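Local coordinates for probable translation initiation factor eIF-2B subunit beta (Schizosaccharomyces pombe, PDB 5B04), which serves as a component of the eIF2B complex, which catalyses the exchange of GDP for GTP on the gamma subunit of the translation initiation factor eIF2, at residues C[205-210]-C[229-234]; C[200-205]-C[224-229]; C[278-283]-C[309-314]; C[235-240]-C[250-255]. One frame throughout, in Å; residues are numbered along the deposited sequence.

Contact 1 (C[205-210]-C[229-234]); sequences LHSNEI and KKRKFS
Arg-231 and Phe-233 lie against the type II beta turn His-206 to Glu-209, where loops lead into the neighbouring parallel strands 210-214 and 234-238 of a Rossmann-like sheet. The extended Arg-231 side chain brings NH1 to Leu-205 O (2.6 Å), which sits near the guanidinium plane; NH1 also donates to Met-202 O. The same guanidinium lies flat on the His-206 ring, centres 4.5 Å apart and planes at 27°, with NH1 over one ring face. With an alanine here, the carbonyls of Leu-205 and Met-202 would probably lose this shared donor and the imidazole its stacked partner, leaving the ring freer to turn. Asn-208 takes the positive-phi corner of the turn, a conformation asparagine tolerates well, and its N donates to Lys-232 O (3.2 Å). Phe-233, an apolar ring suited to a buried place, meets Leu-205 CD1 through CZ at 3.7 Å. The Glu-209 carboxylate forms a salt bridge with Arg-276 of the second copy of this subunit, while its backbone starts the parallel pairing: Ser-234 N donates to Glu-209 O (3.1 Å), coming in almost in line with the carbonyl bond at 173°.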
loop_
_atom_site.group_PDB
_atom_site.type_symbol
_atom_site.label_atom_id
_atom_site.label_comp_id
_atom_site.label_asym_id
_atom_site.label_seq_id
_atom_site.Cartn_x
_atom_site.Cartn_y
_atom_site.Cartn_z
ATOM N N LEU C 205 -1.385 -9.402 15.184
ATOM C CA LEU C 205 -2.577 -8.622 15.496
ATOM C C LEU C 205 -2.299 -7.647 16.632
ATOM O O LEU C 205 -1.956 -8.055 17.741
ATOM C CB LEU C 205 -3.748 -9.533 15.867
ATOM C CG LEU C 205 -4.392 -10.319 14.726
ATOM C CD1 LEU C 205 -5.638 -11.039 15.216
ATOM C CD2 LEU C 205 -4.723 -9.396 13.569
ATOM N N HIS C 206 -2.444 -6.358 16.349
ATOM C CA HIS C 206 -2.233 -5.331 17.359
ATOM C C HIS C 206 -3.444 -4.412 17.463
ATOM O O HIS C 206 -4.363 -4.485 16.646
ATOM C CB HIS C 206 -0.972 -4.526 17.048
ATOM C CG HIS C 206 0.291 -5.322 17.166
ATOM N ND1 HIS C 206 1.103 -5.270 18.278
ATOM C CD2 HIS C 206 0.877 -6.196 16.313
ATOM C CE1 HIS C 206 2.137 -6.074 18.104
ATOM N NE2 HIS C 206 2.024 -6.647 16.920
ATOM N N SER C 207 -3.440 -3.551 18.474
ATOM C CA SER C 207 -4.584 -2.691 18.754
ATOM C C SER C 207 -4.814 -1.653 17.657
ATOM O O SER C 207 -3.866 -1.149 17.053
ATOM C CB SER C 207 -4.403 -1.991 20.102
ATOM O OG SER C 207 -4.314 -2.934 21.157
ATOM N N ASN C 208 -6.089 -1.365 17.405
ATOM C CA ASN C 208 -6.519 -0.332 16.462
ATOM C C ASN C 208 -6.130 -0.591 15.006
ATOM O O ASN C 208 -6.284 0.284 14.155
ATOM C CB ASN C 208 -5.982 1.034 16.898
ATOM C CG ASN C 208 -6.547 1.480 18.232
ATOM O OD1 ASN C 208 -6.020 1.135 19.290
ATOM N ND2 ASN C 208 -7.630 2.248 18.190
ATOM N N GLU C 209 -5.635 -1.791 14.719
ATOM C CA GLU C 209 -5.397 -2.191 13.336
ATOM C C GLU C 209 -6.710 -2.615 12.691
ATOM O O GLU C 209 -7.671 -2.948 13.385
ATOM C CB GLU C 209 -4.375 -3.330 13.256
ATOM C CG GLU C 209 -2.924 -2.889 13.362
ATOM C CD GLU C 209 -1.953 -3.985 12.957
ATOM O OE1 GLU C 209 -2.343 -5.171 12.995
ATOM O OE2 GLU C 209 -0.801 -3.660 12.596
ATOM N N ILE C 210 -6.753 -2.595 11.363
ATOM C CA ILE C 210 -7.931 -3.046 10.635
ATOM C C ILE C 210 -7.604 -4.281 9.804
ATOM O O ILE C 210 -6.713 -4.252 8.954
ATOM C CB ILE C 210 -8.493 -1.944 9.721
ATOM C CG1 ILE C 210 -9.066 -0.803 10.562
ATOM C CG2 ILE C 210 -9.565 -2.508 8.802
ATOM C CD1 ILE C 210 -9.767 0.263 9.749
ATOM N N LYS C 229 -8.864 -11.043 23.254
ATOM C CA LYS C 229 -9.035 -11.034 24.704
ATOM C C LYS C 229 -8.265 -9.890 25.351
ATOM O O LYS C 229 -8.748 -9.260 26.291
ATOM C CB LYS C 229 -8.582 -12.361 25.311
ATOM C CG LYS C 229 -9.462 -13.555 24.971
ATOM C CD LYS C 229 -8.731 -14.868 25.228
ATOM C CE LYS C 229 -7.217 -14.690 25.160
ATOM N NZ LYS C 229 -6.484 -15.983 25.218
ATOM N N LYS C 230 -7.066 -9.627 24.843
ATOM C CA LYS C 230 -6.200 -8.610 25.427
ATOM C C LYS C 230 -6.128 -7.351 24.570
ATOM O O LYS C 230 -5.853 -6.264 25.076
ATOM C CB LYS C 230 -4.794 -9.176 25.643
ATOM C CG LYS C 230 -4.725 -10.280 26.690
ATOM C CD LYS C 230 -3.322 -10.857 26.802
ATOM C CE LYS C 230 -3.253 -11.934 27.875
ATOM N NZ LYS C 230 -1.901 -12.553 27.957
ATOM N N ARG C 231 -6.381 -7.498 23.273
ATOM C CA ARG C 231 -6.264 -6.377 22.346
ATOM C C ARG C 231 -7.553 -6.125 21.574
ATOM O O ARG C 231 -8.161 -7.050 21.038
ATOM C CB ARG C 231 -5.112 -6.620 21.371
ATOM C CG ARG C 231 -3.782 -6.864 22.058
ATOM C CD ARG C 231 -2.682 -7.160 21.058
ATOM N NE ARG C 231 -1.426 -7.485 21.726
ATOM C CZ ARG C 231 -0.320 -7.863 21.095
ATOM N NH1 ARG C 231 -0.310 -7.964 19.773
ATOM N NH2 ARG C 231 0.778 -8.139 21.785
ATOM N N LYS C 232 -7.962 -4.861 21.519
ATOM C CA LYS C 232 -9.173 -4.483 20.803
ATOM C C LYS C 232 -8.840 -3.869 19.448
ATOM O O LYS C 232 -8.183 -2.831 19.365
ATOM C CB LYS C 232 -10.009 -3.513 21.638
ATOM C CG LYS C 232 -10.314 -4.017 23.039
ATOM C CD LYS C 232 -11.780 -3.826 23.392
ATOM C CE LYS C 232 -12.311 -5.010 24.184
ATOM N NZ LYS C 232 -13.733 -4.824 24.586
ATOM N N PHE C 233 -9.297 -4.527 18.388
ATOM C CA PHE C 233 -9.039 -4.077 17.028
ATOM C C PHE C 233 -10.301 -4.190 16.180
ATOM O O PHE C 233 -11.395 -4.395 16.707
ATOM C CB PHE C 233 -7.897 -4.883 16.402
ATOM C CG PHE C 233 -8.060 -6.372 16.536
ATOM C CD1 PHE C 233 -7.573 -7.039 17.649
ATOM C CD2 PHE C 233 -8.695 -7.106 15.548
ATOM C CE1 PHE C 233 -7.721 -8.407 17.776
ATOM C CE2 PHE C 233 -8.844 -8.475 15.668
ATOM C CZ PHE C 233 -8.357 -9.126 16.784
ATOM N N SER C 234 -10.148 -4.055 14.867
ATOM C CA SER C 234 -11.288 -4.112 13.961
ATOM C C SER C 234 -11.103 -5.175 12.886
ATOM O O SER C 234 -9.994 -5.395 12.401
ATOM C CB SER C 234 -11.520 -2.747 13.308
ATOM O OG SER C 234 -11.766 -1.748 14.283
#

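Contact 2 (C[200-205]-C[224-229]); sequences QSMDHL and LRFAAK
Ala-227 CB is the small methyl on helix 218-228 around which Ser-201 and Leu-205 close. Ser-201 OG touches Ala-227 CB at 3.4 Å, and Leu-205 CD1 reaches the same methyl at 3.7 Å. Leu-205 CD1 also meets Leu-224 CD2 (3.6 Å), one helical turn back, with the two leucine side chains slanting across each other. An alanine suits this position because its lone methyl lets the 3-10 turn come close, with the alpha carbons of Ser-201 and Ala-227 only 5.6 Å apart. On the other flank, Met-202 bends at its second torsion (chi2 -61°), which turns the flexible thioether toward the helix and brings CE to Phe-226 O (3.6 Å). Its CG, like Ser-201 OG, lies at the edge of the Phe-226 ring, near the ring plane.

The next shell sets these groups in place. Ser-201 has OG between its backbone N and carbonyl carbon (chi1 61°), and the hydroxyl is hydrogen-bonded to Glu-198 O. Its carbonyl oxygen receives both His-204 N and Leu-205 N, tying Leu-205 to the turn that precedes it. A face of the Phe-226 ring carries the ammonium of Lys-229 in a cation-pi contact, NZ standing 3.5 Å above the plane. Beyond Leu-224, Leu-255 of helix 245-257 continues the apolar layer of this alpha/beta domain.

No hydrogen bond crosses between 200-205 and 224-229; the Ser-201 hydroxyl and carbonyl find their partners within 198-205, while Met-202 O and Leu-205 O receive Arg-231 NH1 from just beyond the helix. The contact between the two segments therefore rests on side-chain fit and apolar burial.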
loop_
_atom_site.group_PDB
_atom_site.type_symbol
_atom_site.label_atom_id
_atom_site.label_comp_id
_atom_site.label_asym_id
_atom_site.label_seq_id
_atom_site.Cartn_x
_atom_site.Cartn_y
_atom_site.Cartn_z
ATOM N N GLN C 200 -0.114 -17.323 17.939
ATOM C CA GLN C 200 0.812 -16.541 17.129
ATOM C C GLN C 200 0.189 -15.213 16.715
ATOM O O GLN C 200 0.815 -14.413 16.020
ATOM C CB GLN C 200 1.236 -17.331 15.891
ATOM C CG GLN C 200 1.722 -18.739 16.193
ATOM C CD GLN C 200 2.003 -19.540 14.938
ATOM O OE1 GLN C 200 2.804 -19.135 14.095
ATOM N NE2 GLN C 200 1.341 -20.683 14.806
ATOM N N SER C 201 -1.046 -14.985 17.151
ATOM C CA SER C 201 -1.776 -13.773 16.795
ATOM C C SER C 201 -1.217 -12.541 17.494
ATOM O O SER C 201 -1.397 -11.418 17.027
ATOM C CB SER C 201 -3.259 -13.929 17.130
ATOM O OG SER C 201 -3.447 -14.145 18.518
ATOM N N MET C 202 -0.531 -12.758 18.611
ATOM C CA MET C 202 0.034 -11.660 19.385
ATOM C C MET C 202 1.256 -11.049 18.702
ATOM O O MET C 202 1.818 -10.067 19.187
ATOM C CB MET C 202 0.404 -12.137 20.790
ATOM C CG MET C 202 -0.790 -12.529 21.646
ATOM S SD MET C 202 -1.926 -11.155 21.919
ATOM C CE MET C 202 -3.046 -11.869 23.121
ATOM N N ASP C 203 1.661 -11.629 17.577
ATOM C CA ASP C 203 2.812 -11.129 16.834
ATOM C C ASP C 203 2.400 -10.423 15.545
ATOM O O ASP C 203 3.233 -9.824 14.867
ATOM C CB ASP C 203 3.775 -12.274 16.506
ATOM C CG ASP C 203 4.396 -12.887 17.744
ATOM O OD1 ASP C 203 4.480 -12.189 18.775
ATOM O OD2 ASP C 203 4.802 -14.067 17.686
ATOM N N HIS C 204 1.114 -10.493 15.210
ATOM C CA HIS C 204 0.637 -9.943 13.945
ATOM C C HIS C 204 -0.658 -9.150 14.101
ATOM O O HIS C 204 -0.994 -8.325 13.250
ATOM C CB HIS C 204 0.450 -11.068 12.926
ATOM C CG HIS C 204 1.681 -11.891 12.712
ATOM N ND1 HIS C 204 2.807 -11.398 12.090
ATOM C CD2 HIS C 204 1.969 -13.170 13.051
ATOM C CE1 HIS C 204 3.733 -12.339 12.049
ATOM N NE2 HIS C 204 3.250 -13.425 12.625
ATOM N N LEU C 205 -1.385 -9.402 15.184
ATOM C CA LEU C 205 -2.577 -8.622 15.496
ATOM C C LEU C 205 -2.299 -7.647 16.632
ATOM O O LEU C 205 -1.956 -8.055 17.741
ATOM C CB LEU C 205 -3.748 -9.533 15.867
ATOM C CG LEU C 205 -4.392 -10.319 14.726
ATOM C CD1 LEU C 205 -5.638 -11.039 15.216
ATOM C CD2 LEU C 205 -4.723 -9.396 13.569
ATOM N N LEU C 224 -8.177 -14.672 15.505
ATOM C CA LEU C 224 -8.673 -13.341 15.839
ATOM C C LEU C 224 -9.091 -13.227 17.302
ATOM O O LEU C 224 -8.723 -12.274 17.989
ATOM C CB LEU C 224 -9.854 -12.972 14.937
ATOM C CG LEU C 224 -9.572 -12.846 13.438
ATOM C CD1 LEU C 224 -10.862 -12.600 12.673
ATOM C CD2 LEU C 224 -8.570 -11.736 13.172
ATOM N N ARG C 225 -9.860 -14.203 17.773
ATOM C CA ARG C 225 -10.421 -14.154 19.120
ATOM C C ARG C 225 -9.361 -14.317 20.206
ATOM O O ARG C 225 -9.545 -13.855 21.331
ATOM C CB ARG C 225 -11.503 -15.224 19.280
ATOM C CG ARG C 225 -12.690 -15.035 18.347
ATOM C CD ARG C 225 -13.651 -16.210 18.410
ATOM N NE ARG C 225 -14.373 -16.265 19.677
ATOM C CZ ARG C 225 -15.309 -17.164 19.961
ATOM N NH1 ARG C 225 -15.635 -18.089 19.067
ATOM N NH2 ARG C 225 -15.917 -17.143 21.139
ATOM N N PHE C 226 -8.252 -14.970 19.872
ATOM C CA PHE C 226 -7.177 -15.159 20.840
ATOM C C PHE C 226 -6.461 -13.842 21.110
ATOM O O PHE C 226 -6.039 -13.574 22.234
ATOM C CB PHE C 226 -6.179 -16.213 20.355
ATOM C CG PHE C 226 -5.116 -16.550 21.366
ATOM C CD1 PHE C 226 -3.942 -15.817 21.431
ATOM C CD2 PHE C 226 -5.296 -17.595 22.256
ATOM C CE1 PHE C 226 -2.968 -16.122 22.360
ATOM C CE2 PHE C 226 -4.323 -17.906 23.187
ATOM C CZ PHE C 226 -3.157 -17.168 23.240
ATOM N N ALA C 227 -6.321 -13.025 20.073
ATOM C CA ALA C 227 -5.715 -11.708 20.220
ATOM C C ALA C 227 -6.735 -10.719 20.768
ATOM O O ALA C 227 -6.376 -9.671 21.305
ATOM C CB ALA C 227 -5.161 -11.222 18.889
ATOM N N ALA C 228 -8.011 -11.069 20.637
ATOM C CA ALA C 228 -9.107 -10.175 20.994
ATOM C C ALA C 228 -9.307 -10.042 22.501
ATOM O O ALA C 228 -9.866 -9.050 22.969
ATOM C CB ALA C 228 -10.392 -10.649 20.346
ATOM N N LYS C 229 -8.864 -11.043 23.254
ATOM C CA LYS C 229 -9.035 -11.034 24.704
ATOM C C LYS C 229 -8.265 -9.890 25.351
ATOM O O LYS C 229 -8.748 -9.260 26.291
ATOM C CB LYS C 229 -8.582 -12.361 25.311
ATOM C CG LYS C 229 -9.462 -13.555 24.971
ATOM C CD LYS C 229 -8.731 -14.868 25.228
ATOM C CE LYS C 229 -7.217 -14.690 25.160
ATOM N NZ LYS C 229 -6.484 -15.983 25.218
#

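Contact 3 (C[278-283]-C[309-314]); sequences NKVILG and HATPVV
Val-280 and Val-313 each hold CG1 opposite the backbone N (chi1 156° and 171°), and their side chains lie next to one another, pointing the same way, with the two CG1 atoms 4.1 Å apart. Both methyl pairs face helix 299-308, where Ala-306 touches each valine. Thr-311 is likewise turned to put its methyl inward, CG2 approaching Asn-278 O at 3.3 Å.

The backbones pair as parallel strands 279-282 and 313-316, central members of the Rossmann-like sheet. Val-280 N donates to Pro-312 O (2.9 Å), Val-314 N returns a bond to Val-280 O (2.6 Å), and Leu-282 N reaches Val-314 O (2.8 Å) with an N-H...O angle of 170°. One residue is thus straddled by two bonds on each strand, as parallel pairing requires, and beta-branched valines suit the extended chain. Proline fits at the entrance: Pro-312 has no N-H to continue the ladder, and its ring carbon CD lies against Asn-278 O instead. Ala-310, at positive phi, closes the preceding helix in a Schellman motif. On the sheet's other face Ile-281 CG1 rests against Val-314 CB (4.3 Å), and Leu-387 of the neighbouring delta subunit packs on Val-314.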
loop_
_atom_site.group_PDB
_atom_site.type_symbol
_atom_site.label_atom_id
_atom_site.label_comp_id
_atom_site.label_asym_id
_atom_site.label_seq_id
_atom_site.Cartn_x
_atom_site.Cartn_y
_atom_site.Cartn_z
ATOM N N ASN C 278 -4.943 -2.790 7.094
ATOM C CA ASN C 278 -3.546 -3.077 7.392
ATOM C C ASN C 278 -3.115 -4.452 6.898
ATOM O O ASN C 278 -2.062 -4.596 6.275
ATOM C CB ASN C 278 -3.290 -2.973 8.897
ATOM C CG ASN C 278 -3.463 -1.564 9.423
ATOM O OD1 ASN C 278 -4.383 -1.284 10.191
ATOM N ND2 ASN C 278 -2.572 -0.667 9.014
ATOM N N LYS C 279 -3.930 -5.461 7.184
ATOM C CA LYS C 279 -3.576 -6.841 6.873
ATOM C C LYS C 279 -4.761 -7.649 6.358
ATOM O O LYS C 279 -5.896 -7.459 6.797
ATOM C CB LYS C 279 -2.995 -7.531 8.112
ATOM C CG LYS C 279 -1.635 -7.014 8.545
ATOM C CD LYS C 279 -1.297 -7.462 9.957
ATOM C CE LYS C 279 0.114 -7.051 10.341
ATOM N NZ LYS C 279 0.373 -5.613 10.051
ATOM N N VAL C 280 -4.484 -8.552 5.424
ATOM C CA VAL C 280 -5.469 -9.528 4.980
ATOM C C VAL C 280 -5.169 -10.877 5.620
ATOM O O VAL C 280 -4.056 -11.394 5.508
ATOM C CB VAL C 280 -5.486 -9.676 3.444
ATOM C CG1 VAL C 280 -6.029 -11.039 3.038
ATOM C CG2 VAL C 280 -6.304 -8.566 2.815
ATOM N N ILE C 281 -6.159 -11.437 6.306
ATOM C CA ILE C 281 -6.003 -12.749 6.921
ATOM C C ILE C 281 -7.018 -13.727 6.341
ATOM O O ILE C 281 -8.223 -13.596 6.561
ATOM C CB ILE C 281 -6.158 -12.680 8.448
ATOM C CG1 ILE C 281 -5.034 -11.835 9.050
ATOM C CG2 ILE C 281 -6.146 -14.077 9.046
ATOM C CD1 ILE C 281 -5.067 -11.755 10.560
ATOM N N LEU C 282 -6.520 -14.705 5.593
ATOM C CA LEU C 282 -7.384 -15.655 4.909
ATOM C C LEU C 282 -7.180 -17.083 5.390
ATOM O O LEU C 282 -6.071 -17.480 5.750
ATOM C CB LEU C 282 -7.149 -15.599 3.398
ATOM C CG LEU C 282 -7.583 -14.340 2.652
ATOM C CD1 LEU C 282 -7.389 -14.525 1.157
ATOM C CD2 LEU C 282 -9.030 -13.999 2.972
ATOM N N GLY C 283 -8.263 -17.848 5.395
ATOM C CA GLY C 283 -8.174 -19.282 5.569
ATOM C C GLY C 283 -8.055 -19.894 4.190
ATOM O O GLY C 283 -8.218 -19.201 3.186
ATOM N N HIS C 309 -3.177 -2.446 -3.399
ATOM C CA HIS C 309 -3.061 -1.454 -2.336
ATOM C C HIS C 309 -1.832 -1.708 -1.469
ATOM O O HIS C 309 -1.667 -1.087 -0.419
ATOM C CB HIS C 309 -4.321 -1.451 -1.467
ATOM C CG HIS C 309 -5.554 -1.001 -2.187
ATOM N ND1 HIS C 309 -6.363 0.009 -1.715
ATOM C CD2 HIS C 309 -6.117 -1.424 -3.344
ATOM C CE1 HIS C 309 -7.372 0.189 -2.549
ATOM N NE2 HIS C 309 -7.246 -0.668 -3.546
ATOM N N ALA C 310 -0.980 -2.625 -1.923
ATOM C CA ALA C 310 0.236 -3.010 -1.205
ATOM C C ALA C 310 -0.061 -3.476 0.219
ATOM O O ALA C 310 0.686 -3.173 1.149
ATOM C CB ALA C 310 1.232 -1.857 -1.188
ATOM N N THR C 311 -1.152 -4.218 0.382
ATOM C CA THR C 311 -1.531 -4.751 1.684
ATOM C C THR C 311 -1.114 -6.216 1.812
ATOM O O THR C 311 -1.415 -7.027 0.935
ATOM C CB THR C 311 -3.049 -4.629 1.921
ATOM O OG1 THR C 311 -3.440 -3.254 1.824
ATOM C CG2 THR C 311 -3.424 -5.161 3.298
ATOM N N PRO C 312 -0.410 -6.553 2.905
ATOM C CA PRO C 312 0.064 -7.917 3.169
ATOM C C PRO C 312 -1.060 -8.949 3.233
ATOM O O PRO C 312 -2.114 -8.685 3.812
ATOM C CB PRO C 312 0.750 -7.791 4.533
ATOM C CG PRO C 312 1.144 -6.362 4.625
ATOM C CD PRO C 312 0.059 -5.602 3.928
ATOM N N VAL C 313 -0.825 -10.115 2.639
ATOM C CA VAL C 313 -1.783 -11.213 2.693
ATOM C C VAL C 313 -1.250 -12.341 3.569
ATOM O O VAL C 313 -0.235 -12.962 3.250
ATOM C CB VAL C 313 -2.097 -11.765 1.288
ATOM C CG1 VAL C 313 -2.909 -13.049 1.387
ATOM C CG2 VAL C 313 -2.830 -10.726 0.460
ATOM N N VAL C 314 -1.937 -12.594 4.678
ATOM C CA VAL C 314 -1.540 -13.651 5.598
ATOM C C VAL C 314 -2.515 -14.820 5.511
ATOM O O VAL C 314 -3.721 -14.623 5.372
ATOM C CB VAL C 314 -1.479 -13.143 7.049
ATOM C CG1 VAL C 314 -0.648 -14.085 7.905
ATOM C CG2 VAL C 314 -0.898 -11.742 7.092
#

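Contact 4 (C[235-240]-C[250-255]); sequences VIVAEG and AMAKRL
Val-237 and Leu-255 belong to the apolar interface between a strand and the helix that covers it, within the beta-alpha-beta unit made of strand 234-238, helix 245-257 and strand 261-265. In this crossover of a Rossmann-like domain the helix runs back over the sheet, its segment 250-255 almost antiparallel to strand 235-238 at 168°, with the axes 9.5 Å apart. Alternation along the strand sends Val-235 and Val-237 to the helix, and these compact beta-branched residues suit both the extended backbone and the layer between. The helix answers with Met-251, Ala-252 and Leu-255, which share one side of it. Alanine suits the position nearest the strand, the alpha carbons of Val-237 and Ala-252 being 6.5 Å apart, since a single methyl fills the distance; its CB meets Val-237 CG2 at 4.2 Å. Longer chains close in around it. Leu-255 crosses Val-235 at about a right angle, CD1 to CG1 4.1 Å, and the same CD1 touches Val-237 CG2 (3.9 Å). Leu-224 of helix 218-228 borders both Val-235 and Leu-255. Met-251 leaves the helix with CG opposite its backbone N (chi1 178°), then bends at the last torsion (chi3 62°), which delivers the methyl CE to Val-237 CG1 at 3.8 Å.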
loop_
_atom_site.group_PDB
_atom_site.type_symbol
_atom_site.label_atom_id
_atom_site.label_comp_id
_atom_site.label_asym_id
_atom_site.label_seq_id
_atom_site.Cartn_x
_atom_site.Cartn_y
_atom_site.Cartn_z
ATOM N N VAL C 235 -12.198 -5.831 12.519
ATOM C CA VAL C 235 -12.173 -6.828 11.457
ATOM C C VAL C 235 -13.303 -6.596 10.461
ATOM O O VAL C 235 -14.470 -6.498 10.841
ATOM C CB VAL C 235 -12.280 -8.265 12.018
ATOM C CG1 VAL C 235 -12.576 -9.258 10.901
ATOM C CG2 VAL C 235 -11.004 -8.650 12.749
ATOM N N ILE C 236 -12.948 -6.495 9.186
ATOM C CA ILE C 236 -13.942 -6.429 8.125
ATOM C C ILE C 236 -14.141 -7.819 7.537
ATOM O O ILE C 236 -13.211 -8.410 6.990
ATOM C CB ILE C 236 -13.533 -5.448 7.012
ATOM C CG1 ILE C 236 -13.345 -4.041 7.581
ATOM C CG2 ILE C 236 -14.576 -5.435 5.908
ATOM C CD1 ILE C 236 -12.984 -3.006 6.538
ATOM N N VAL C 237 -15.354 -8.346 7.665
ATOM C CA VAL C 237 -15.657 -9.673 7.149
ATOM C C VAL C 237 -16.425 -9.594 5.838
ATOM O O VAL C 237 -17.590 -9.197 5.808
ATOM C CB VAL C 237 -16.479 -10.505 8.154
ATOM C CG1 VAL C 237 -16.846 -11.854 7.551
ATOM C CG2 VAL C 237 -15.707 -10.688 9.450
ATOM N N ALA C 238 -15.759 -9.964 4.751
ATOM C CA ALA C 238 -16.426 -10.080 3.465
ATOM C C ALA C 238 -17.164 -11.409 3.407
ATOM O O ALA C 238 -16.554 -12.469 3.547
ATOM C CB ALA C 238 -15.426 -9.966 2.326
ATOM N N GLU C 239 -18.479 -11.349 3.224
ATOM C CA GLU C 239 -19.283 -12.556 3.076
ATOM C C GLU C 239 -18.775 -13.364 1.889
ATOM O O GLU C 239 -18.332 -12.798 0.894
ATOM C CB GLU C 239 -20.761 -12.209 2.892
ATOM C CG GLU C 239 -21.026 -11.292 1.714
ATOM C CD GLU C 239 -22.488 -11.244 1.324
ATOM O OE1 GLU C 239 -23.351 -11.353 2.219
ATOM O OE2 GLU C 239 -22.770 -11.098 0.117
ATOM N N GLY C 240 -18.824 -14.686 1.998
ATOM C CA GLY C 240 -18.336 -15.540 0.933
ATOM C C GLY C 240 -19.440 -15.941 -0.022
ATOM O O GLY C 240 -19.576 -17.115 -0.365
ATOM N N ALA C 250 -22.374 -15.832 10.469
ATOM C CA ALA C 250 -22.406 -16.406 11.808
ATOM C C ALA C 250 -21.114 -16.106 12.560
ATOM O O ALA C 250 -21.138 -15.767 13.743
ATOM C CB ALA C 250 -22.643 -17.906 11.736
ATOM N N MET C 251 -19.988 -16.234 11.865
ATOM C CA MET C 251 -18.682 -15.966 12.458
ATOM C C MET C 251 -18.528 -14.493 12.819
ATOM O O MET C 251 -17.931 -14.152 13.841
ATOM C CB MET C 251 -17.563 -16.385 11.504
ATOM C CG MET C 251 -16.166 -16.100 12.031
ATOM S SD MET C 251 -14.931 -16.044 10.721
ATOM C CE MET C 251 -15.547 -14.671 9.751
ATOM N N ALA C 252 -19.067 -13.626 11.968
ATOM C CA ALA C 252 -18.990 -12.186 12.182
ATOM C C ALA C 252 -19.699 -11.786 13.468
ATOM O O ALA C 252 -19.246 -10.894 14.184
ATOM C CB ALA C 252 -19.580 -11.442 10.996
ATOM N N LYS C 253 -20.812 -12.453 13.756
ATOM C CA LYS C 253 -21.565 -12.191 14.977
ATOM C C LYS C 253 -20.737 -12.558 16.204
ATOM O O LYS C 253 -20.727 -11.830 17.196
ATOM C CB LYS C 253 -22.885 -12.964 14.978
ATOM C CG LYS C 253 -23.814 -12.600 16.127
ATOM C CD LYS C 253 -25.092 -13.426 16.099
ATOM C CE LYS C 253 -24.833 -14.869 16.504
ATOM N NZ LYS C 253 -24.495 -14.991 17.950
ATOM N N ARG C 254 -20.036 -13.685 16.125
ATOM C CA ARG C 254 -19.218 -14.158 17.235
ATOM C C ARG C 254 -17.985 -13.285 17.437
ATOM O O ARG C 254 -17.534 -13.089 18.565
ATOM C CB ARG C 254 -18.803 -15.615 17.014
ATOM C CG ARG C 254 -19.974 -16.582 16.958
ATOM C CD ARG C 254 -19.512 -18.025 17.082
ATOM N NE ARG C 254 -18.670 -18.438 15.964
ATOM C CZ ARG C 254 -19.137 -18.891 14.806
ATOM N NH1 ARG C 254 -20.445 -18.985 14.609
ATOM N NH2 ARG C 254 -18.298 -19.247 13.843
ATOM N N LEU C 255 -17.437 -12.767 16.340
ATOM C CA LEU C 255 -16.314 -11.841 16.420
ATOM C C LEU C 255 -16.738 -10.568 17.141
ATOM O O LEU C 255 -15.984 -10.012 17.939
ATOM C CB LEU C 255 -15.777 -11.510 15.026
ATOM C CG LEU C 255 -14.974 -12.608 14.325
ATOM C CD1 LEU C 255 -14.575 -12.174 12.923
ATOM C CD2 LEU C 255 -13.746 -12.974 15.143
#

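Overall arrangement
All four contacts belong to the Rossmann-like alpha/beta domain. Contacts 1 and 2 interlock along the chain, their segments alternating and sharing Leu-205 and Lys-229, with centres about 8 Å apart; contact 4 and then contact 3 follow in sequence. Contacts 1, 3 and 4 meet the same sheet, where strands 234-238, 210-214, 279-282 and 313-316 stand in that order, and contact 2 joins the turn before strand 210-214 to helix 218-228, which lies against the sheet. Contacts 3 and 4 do not touch, their centres lying about 16 Å apart, but contact 1 touches both through Ile-210. The domain is thus joined from helix layer to sheet, and its borders meet delta and a second beta subunit.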